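Local atomic coordinates of sucrose 6(F)-phosphate phosphorylase (Thermoanaerobacterium thermosaccharolyticum DSM 571, PDB entry 6S9V), a protein that belongs to the alpha-amylase family of carbohydrate-active enzymes, built on a closed eight-stranded parallel beta/alpha barrel followed by an antiparallel C-terminal sheet. Residues Y281-K286 with Y375-A380. Residues are numbered along the deposited sequence; the frame is centred on the assembly and turned at random.
Sequences YTLINK and YLAARA
Leu283 meets helix 372-384 with both of its methyls, which divide between Ala377 and Ala378; no hydrogen bond crosses, and only 103 Å² is buried in all. Tyr375, at the start of 375-380, has its CB pointing away from 281-286, and its side chain makes no contact there. Ala377, whose CB does point toward 281-286, receives CD2 of Leu283 at 4.2 Å from its CB, a loose apolar touch. One residue on, the fit tightens: CD1 of Leu283 stands 3.5 Å from CB of Ala378 and 3.9 Å from its CA, thus resting against the backbone as well as the methyl. With CG of the leucine anti to the carbonyl carbon (chi1 -60°) and CD1 extended (chi2 167°), the fork at CG sets one methyl against each alanine. Leu283 CA and Ala378 CA, 7.6 Å apart, are the nearest CA pair of the two segments. Arg379 returns to Tyr375, one helical turn earlier. Its NE (3.1 Å) and NH2 (3.0 Å) both donate to Tyr375 OH, which sits at the guanidinium edge, 1° out of the plane, while Arg379 CG lies over the rim of the phenol ring. That hydroxyl also bonds Gly395 O, and Arg379 NH2 forms a salt bridge with Asp307, so the hydroxyl and the guanidinium each have a further polar partner. Ala380 touches Thr486 of strand 485-491, as Ala377 does, and Leu283 packs on Leu481, so residues of the C-terminal region border this buried contact. Helix 275-285 follows barrel strand 269-271, and helix 372-384 precedes strand 388-392; within these segments they meet through Leu283, Ala377 and Ala378, helix-to-helix packing in the outer layer of a TIM barrel of the alpha-amylase family.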
loop_
_atom_site.group_PDB
_atom_site.type_symbol
_atom_site.label_atom_id
_atom_site.label_comp_id
_atom_site.label_asym_id
_atom_site.label_seq_id
_atom_site.Cartn_x
_atom_site.Cartn_y
_atom_site.Cartn_z
ATOM N N TYR A 281 10.095 4.567 15.586
ATOM C CA TYR A 281 11.167 5.302 16.247
ATOM C C TYR A 281 10.647 6.067 17.454
ATOM O O TYR A 281 11.294 6.094 18.512
ATOM C CB TYR A 281 11.830 6.254 15.247
ATOM C CG TYR A 281 12.871 7.153 15.867
ATOM C CD1 TYR A 281 12.517 8.369 16.447
ATOM C CD2 TYR A 281 14.207 6.786 15.885
ATOM C CE1 TYR A 281 13.470 9.192 17.029
ATOM C CE2 TYR A 281 15.171 7.608 16.459
ATOM C CZ TYR A 281 14.794 8.804 17.031
ATOM O OH TYR A 281 15.754 9.609 17.604
ATOM N N THR A 282 9.481 6.705 17.309
ATOM C CA THR A 282 8.891 7.472 18.398
ATOM C C THR A 282 8.720 6.616 19.646
ATOM O O THR A 282 9.063 7.036 20.759
ATOM C CB THR A 282 7.529 8.022 17.955
ATOM O OG1 THR A 282 7.689 8.890 16.820
ATOM C CG2 THR A 282 6.866 8.759 19.083
ATOM N N LEU A 283 8.170 5.414 19.475
ATOM C CA LEU A 283 7.847 4.552 20.604
ATOM C C LEU A 283 9.080 3.847 21.149
ATOM O O LEU A 283 9.227 3.713 22.372
ATOM C CB LEU A 283 6.784 3.543 20.179
ATOM C CG LEU A 283 5.490 4.211 19.714
ATOM C CD1 LEU A 283 4.593 3.216 19.000
ATOM C CD2 LEU A 283 4.765 4.826 20.897
ATOM N N ILE A 284 9.984 3.403 20.274
ATOM C CA ILE A 284 11.190 2.723 20.742
ATOM C C ILE A 284 12.070 3.674 21.546
ATOM O O ILE A 284 12.651 3.290 22.570
ATOM C CB ILE A 284 11.965 2.117 19.555
ATOM C CG1 ILE A 284 11.232 0.886 19.016
ATOM C CG2 ILE A 284 13.399 1.769 19.971
ATOM C CD1 ILE A 284 11.767 0.380 17.691
ATOM N N ASN A 285 12.188 4.925 21.100
ATOM C CA ASN A 285 13.091 5.892 21.715
ATOM C C ASN A 285 12.401 6.861 22.668
ATOM O O ASN A 285 13.078 7.690 23.281
ATOM C CB ASN A 285 13.818 6.672 20.617
ATOM C CG ASN A 285 14.690 5.783 19.762
ATOM O OD1 ASN A 285 14.542 5.728 18.543
ATOM N ND2 ASN A 285 15.610 5.085 20.398
ATOM N N LYS A 286 11.087 6.764 22.826
ATOM C CA LYS A 286 10.345 7.604 23.761
ATOM C C LYS A 286 10.612 9.081 23.497
ATOM O O LYS A 286 10.847 9.869 24.418
ATOM C CB LYS A 286 10.686 7.255 25.208
ATOM C CG LYS A 286 10.379 5.830 25.587
ATOM C CD LYS A 286 10.655 5.598 27.062
ATOM C CE LYS A 286 10.475 4.134 27.437
ATOM N NZ LYS A 286 9.067 3.667 27.266
ATOM N N TYR A 375 1.469 -0.591 21.238
ATOM C CA TYR A 375 0.781 -0.818 19.976
ATOM C C TYR A 375 -0.496 0.009 19.892
ATOM O O TYR A 375 -0.782 0.613 18.851
ATOM C CB TYR A 375 0.470 -2.303 19.812
ATOM C CG TYR A 375 -0.262 -2.609 18.538
ATOM C CD1 TYR A 375 0.239 -2.183 17.314
ATOM C CD2 TYR A 375 -1.455 -3.317 18.546
ATOM C CE1 TYR A 375 -0.423 -2.456 16.143
ATOM C CE2 TYR A 375 -2.123 -3.599 17.366
ATOM C CZ TYR A 375 -1.602 -3.160 16.168
ATOM O OH TYR A 375 -2.267 -3.414 14.984
ATOM N N LEU A 376 -1.272 0.059 20.976
ATOM C CA LEU A 376 -2.441 0.934 20.993
ATOM C C LEU A 376 -2.022 2.396 20.873
ATOM O O LEU A 376 -2.697 3.189 20.208
ATOM C CB LEU A 376 -3.257 0.709 22.263
ATOM C CG LEU A 376 -4.412 -0.288 22.166
ATOM C CD1 LEU A 376 -5.443 0.132 21.124
ATOM C CD2 LEU A 376 -3.880 -1.661 21.834
ATOM N N ALA A 377 -0.898 2.769 21.494
ATOM C CA ALA A 377 -0.384 4.126 21.341
ATOM C C ALA A 377 -0.047 4.422 19.885
ATOM O O ALA A 377 -0.361 5.508 19.374
ATOM C CB ALA A 377 0.839 4.332 22.234
ATOM N N ALA A 378 0.567 3.454 19.195
ATOM C CA ALA A 378 0.893 3.593 17.780
ATOM C C ALA A 378 -0.349 3.854 16.936
ATOM O O ALA A 378 -0.348 4.731 16.057
ATOM C CB ALA A 378 1.608 2.332 17.295
ATOM N N ARG A 379 -1.407 3.072 17.156
ATOM C CA ARG A 379 -2.637 3.256 16.391
ATOM C C ARG A 379 -3.310 4.579 16.740
ATOM O O ARG A 379 -3.899 5.227 15.870
ATOM C CB ARG A 379 -3.594 2.085 16.645
ATOM C CG ARG A 379 -3.122 0.761 16.033
ATOM C CD ARG A 379 -3.295 0.741 14.517
ATOM N NE ARG A 379 -2.891 -0.553 13.975
ATOM C CZ ARG A 379 -2.611 -0.795 12.701
ATOM N NH1 ARG A 379 -2.693 0.170 11.790
ATOM N NH2 ARG A 379 -2.235 -2.015 12.339
ATOM N N ALA A 380 -3.258 4.990 18.013
ATOM C CA ALA A 380 -3.810 6.292 18.378
ATOM C C ALA A 380 -3.091 7.412 17.632
ATOM O O ALA A 380 -3.730 8.315 17.068
ATOM C CB ALA A 380 -3.714 6.507 19.891
#